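Local coordinates for cellulose biosynthesis protein BcsG (Salmonella typhimurium LT2, PDB 5OLT) that is required for cellulose biosynthesis, this chain being the zinc-binding extramembrane domain of a membrane protein related to the alkaline phosphatase family, at residues A[142-150]-A[166-174]. Numbering follows the deposited sequence.
Sequences TQHLMMDHN and MQSELMNQS
Q173 reaches from the loop 166-174 to the end of strand 142-147, where its amide nitrogen is shared by two main-chain carbonyls. CB and CG serve as an extended spacer (chi2 176°) that carries the amide across; CD comes within 3.9 Å of H149 O, and NE2 donates to both M147 O and H149 O, each at 3.0 Å. Both oxygens lie close to the amide plane of Q173, although NE2 sits above each carbonyl plane instead of on a lone pair. At the other end, S168 OG gives its proton to Q143 OE1 (2.8 Å), in the carbonyl plane and on a lone pair. A single direct main-chain bond, M171 N to L145 O (2.9 Å), joins the middle; beside it a water links M147 N to M171 O, and another accepts from L145 N. Between these bonds, L145 CD2 rests on M166 CG, and L170 CD1 meets M147 CG (3.7 Å), the two side chains crossing at about a right angle. M171 SD, in the conformer given, packs against H144 CB (3.9 Å), oblique to the imidazole ring. Strand 142-147 is outermost in the mixed sheet, its other edge bonded to strand 210-216. The loop thus lies along the strand edge facing away from 210-216: M171 N, the Q173 amide and a water satisfy L145 O, M147 O and M147 N in turn, while leucine and methionine contacts fill in between.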
loop_
_atom_site.group_PDB
_atom_site.type_symbol
_atom_site.label_atom_id
_atom_site.label_comp_id
_atom_site.label_asym_id
_atom_site.label_seq_id
_atom_site.Cartn_x
_atom_site.Cartn_y
_atom_site.Cartn_z
ATOM N N THR A 142 -11.348 -11.553 11.865
ATOM C CA THR A 142 -12.451 -11.608 10.918
ATOM C C THR A 142 -12.046 -10.786 9.685
ATOM O O THR A 142 -11.544 -9.677 9.839
ATOM C CB THR A 142 -13.691 -11.013 11.600
ATOM O OG1 THR A 142 -14.027 -11.846 12.719
ATOM C CG2 THR A 142 -14.904 -10.975 10.680
ATOM N N GLN A 143 -12.286 -11.300 8.493
ATOM C CA GLN A 143 -11.906 -10.633 7.251
ATOM C C GLN A 143 -13.085 -9.899 6.652
ATOM O O GLN A 143 -14.206 -10.403 6.618
ATOM C CB GLN A 143 -11.398 -11.711 6.282
ATOM C CG GLN A 143 -10.831 -11.222 4.964
ATOM C CD GLN A 143 -10.378 -12.415 4.132
ATOM O OE1 GLN A 143 -11.107 -12.898 3.238
ATOM N NE2 GLN A 143 -9.208 -12.930 4.455
ATOM N N HIS A 144 -12.850 -8.661 6.208
ATOM C CA HIS A 144 -13.894 -7.861 5.574
ATOM C C HIS A 144 -13.338 -7.248 4.306
ATOM O O HIS A 144 -12.164 -6.852 4.255
ATOM C CB HIS A 144 -14.422 -6.726 6.475
ATOM C CG HIS A 144 -15.081 -7.188 7.743
ATOM N ND1 HIS A 144 -16.306 -7.813 7.755
ATOM C CD2 HIS A 144 -14.730 -7.027 9.043
ATOM C CE1 HIS A 144 -16.660 -8.065 9.004
ATOM N NE2 HIS A 144 -15.715 -7.610 9.806
ATOM N N LEU A 145 -14.205 -7.142 3.315
ATOM C CA LEU A 145 -13.900 -6.460 2.064
ATOM C C LEU A 145 -14.930 -5.364 1.904
ATOM O O LEU A 145 -16.117 -5.623 1.954
ATOM C CB LEU A 145 -14.014 -7.470 0.935
ATOM C CG LEU A 145 -13.873 -6.919 -0.477
ATOM C CD1 LEU A 145 -12.482 -6.297 -0.674
ATOM C CD2 LEU A 145 -14.136 -8.047 -1.475
ATOM N N MET A 146 -14.431 -4.156 1.648
ATOM C CA MET A 146 -15.235 -2.974 1.564
ATOM C C MET A 146 -14.767 -2.183 0.367
ATOM O O MET A 146 -13.543 -2.106 0.112
ATOM C CB MET A 146 -14.981 -2.176 2.849
ATOM C CG MET A 146 -15.926 -1.046 3.092
ATOM S SD MET A 146 -15.915 -0.653 4.856
ATOM C CE MET A 146 -14.452 0.332 5.044
ATOM N N MET A 147 -15.705 -1.556 -0.354
ATOM C CA MET A 147 -15.300 -0.660 -1.457
ATOM C C MET A 147 -16.237 0.524 -1.503
ATOM O O MET A 147 -17.390 0.444 -1.013
ATOM C CB MET A 147 -15.324 -1.380 -2.821
ATOM C CG MET A 147 -14.373 -2.560 -2.901
ATOM S SD MET A 147 -14.164 -3.206 -4.564
ATOM C CE MET A 147 -13.090 -4.609 -4.193
ATOM N N ASP A 148 -15.780 1.620 -2.111
ATOM C CA ASP A 148 -16.695 2.727 -2.378
ATOM C C ASP A 148 -17.241 2.651 -3.812
ATOM O O ASP A 148 -17.768 3.621 -4.335
ATOM C CB ASP A 148 -16.071 4.082 -2.042
ATOM C CG ASP A 148 -14.886 4.421 -2.898
ATOM O OD1 ASP A 148 -14.624 3.743 -3.897
ATOM O OD2 ASP A 148 -14.179 5.429 -2.548
ATOM N N HIS A 149 -17.138 1.466 -4.425
ATOM C CA HIS A 149 -17.604 1.260 -5.785
ATOM C C HIS A 149 -17.923 -0.217 -5.944
ATOM O O HIS A 149 -17.676 -1.009 -5.038
ATOM C CB HIS A 149 -16.517 1.725 -6.779
ATOM C CG HIS A 149 -15.250 0.926 -6.723
ATOM N ND1 HIS A 149 -14.257 1.070 -5.770
ATOM C CD2 HIS A 149 -14.836 -0.065 -7.549
ATOM C CE1 HIS A 149 -13.283 0.203 -6.028
ATOM N NE2 HIS A 149 -13.613 -0.491 -7.109
ATOM N N ASN A 150 -18.482 -0.605 -7.094
ATOM C CA ASN A 150 -18.941 -1.989 -7.198
ATOM C C ASN A 150 -17.874 -2.957 -7.690
ATOM O O ASN A 150 -18.140 -4.167 -7.748
ATOM C CB ASN A 150 -20.231 -2.080 -8.036
ATOM C CG ASN A 150 -20.020 -1.676 -9.495
ATOM O OD1 ASN A 150 -18.901 -1.725 -10.013
ATOM N ND2 ASN A 150 -21.107 -1.309 -10.182
ATOM N N MET A 166 -8.979 -12.854 -1.605
ATOM C CA MET A 166 -9.925 -12.282 -0.666
ATOM C C MET A 166 -11.336 -12.824 -0.980
ATOM O O MET A 166 -12.064 -12.253 -1.786
ATOM C CB MET A 166 -9.786 -10.756 -0.765
ATOM C CG MET A 166 -10.956 -9.916 -0.281
ATOM S SD MET A 166 -10.811 -9.708 1.486
ATOM C CE MET A 166 -9.199 -8.943 1.539
ATOM N N GLN A 167 -11.686 -13.953 -0.372
ATOM C CA GLN A 167 -12.959 -14.647 -0.633
ATOM C C GLN A 167 -13.985 -14.245 0.447
ATOM O O GLN A 167 -14.372 -15.045 1.288
ATOM C CB GLN A 167 -12.724 -16.181 -0.738
ATOM C CG GLN A 167 -13.887 -16.987 -1.340
ATOM C CD GLN A 167 -14.346 -16.458 -2.692
ATOM O OE1 GLN A 167 -13.676 -16.645 -3.705
ATOM N NE2 GLN A 167 -15.498 -15.795 -2.707
ATOM N N SER A 168 -14.368 -12.969 0.437
ATOM C CA SER A 168 -15.350 -12.385 1.359
ATOM C C SER A 168 -16.330 -11.613 0.522
ATOM O O SER A 168 -15.974 -11.075 -0.513
ATOM C CB SER A 168 -14.729 -11.406 2.362
ATOM O OG SER A 168 -13.721 -11.993 3.128
ATOM N N GLU A 169 -17.573 -11.546 0.980
ATOM C CA GLU A 169 -18.593 -10.801 0.250
ATOM C C GLU A 169 -18.270 -9.336 0.434
ATOM O O GLU A 169 -17.712 -8.937 1.445
ATOM C CB GLU A 169 -20.012 -11.114 0.761
ATOM C CG GLU A 169 -20.492 -12.535 0.440
ATOM C CD GLU A 169 -20.674 -12.797 -1.056
ATOM O OE1 GLU A 169 -21.638 -12.253 -1.641
ATOM O OE2 GLU A 169 -19.861 -13.552 -1.646
ATOM N N LEU A 170 -18.582 -8.555 -0.581
ATOM C CA LEU A 170 -18.463 -7.125 -0.490
ATOM C C LEU A 170 -19.438 -6.612 0.585
ATOM O O LEU A 170 -20.637 -6.976 0.558
ATOM C CB LEU A 170 -18.758 -6.565 -1.870
ATOM C CG LEU A 170 -18.622 -5.097 -2.108
ATOM C CD1 LEU A 170 -17.169 -4.671 -1.803
ATOM C CD2 LEU A 170 -18.961 -4.808 -3.573
ATOM N N MET A 171 -18.956 -5.760 1.507
ATOM C CA MET A 171 -19.829 -5.222 2.550
ATOM C C MET A 171 -20.995 -4.465 1.926
ATOM O O MET A 171 -20.877 -3.879 0.841
ATOM C CB MET A 171 -19.062 -4.342 3.532
ATOM C CG MET A 171 -18.153 -5.150 4.443
ATOM S SD MET A 171 -17.320 -4.206 5.731
ATOM C CE MET A 171 -18.685 -3.273 6.449
ATOM N N ASN A 172 -22.140 -4.539 2.600
ATOM C CA ASN A 172 -23.368 -3.919 2.125
ATOM C C ASN A 172 -23.154 -2.444 1.726
ATOM O O ASN A 172 -22.655 -1.654 2.526
ATOM C CB ASN A 172 -24.421 -4.003 3.229
ATOM C CG ASN A 172 -25.737 -3.341 2.841
ATOM O OD1 ASN A 172 -26.148 -3.378 1.678
ATOM N ND2 ASN A 172 -26.413 -2.740 3.828
ATOM N N GLN A 173 -23.573 -2.116 0.514
ATOM C CA GLN A 173 -23.521 -0.764 -0.020
ATOM C C GLN A 173 -24.906 -0.110 -0.153
ATOM O O GLN A 173 -25.002 1.042 -0.572
ATOM C CB GLN A 173 -22.832 -0.805 -1.384
ATOM C CG GLN A 173 -21.348 -1.175 -1.258
ATOM C CD GLN A 173 -20.668 -1.320 -2.595
ATOM O OE1 GLN A 173 -21.271 -1.761 -3.575
ATOM N NE2 GLN A 173 -19.382 -1.018 -2.628
ATOM N N SER A 174 -25.977 -0.841 0.184
ATOM C CA SER A 174 -27.340 -0.282 0.073
ATOM C C SER A 174 -27.477 0.935 0.962
ATOM O O SER A 174 -27.008 0.921 2.111
ATOM C CB SER A 174 -28.408 -1.298 0.516
ATOM O OG SER A 174 -28.324 -2.482 -0.239
HETATM O O HOH W 1 -10.418 -15.431 1.872
HETATM O O HOH W 2 -16.678 -8.678 3.742
HETATM O O HOH W 3 -18.465 -2.220 0.498
#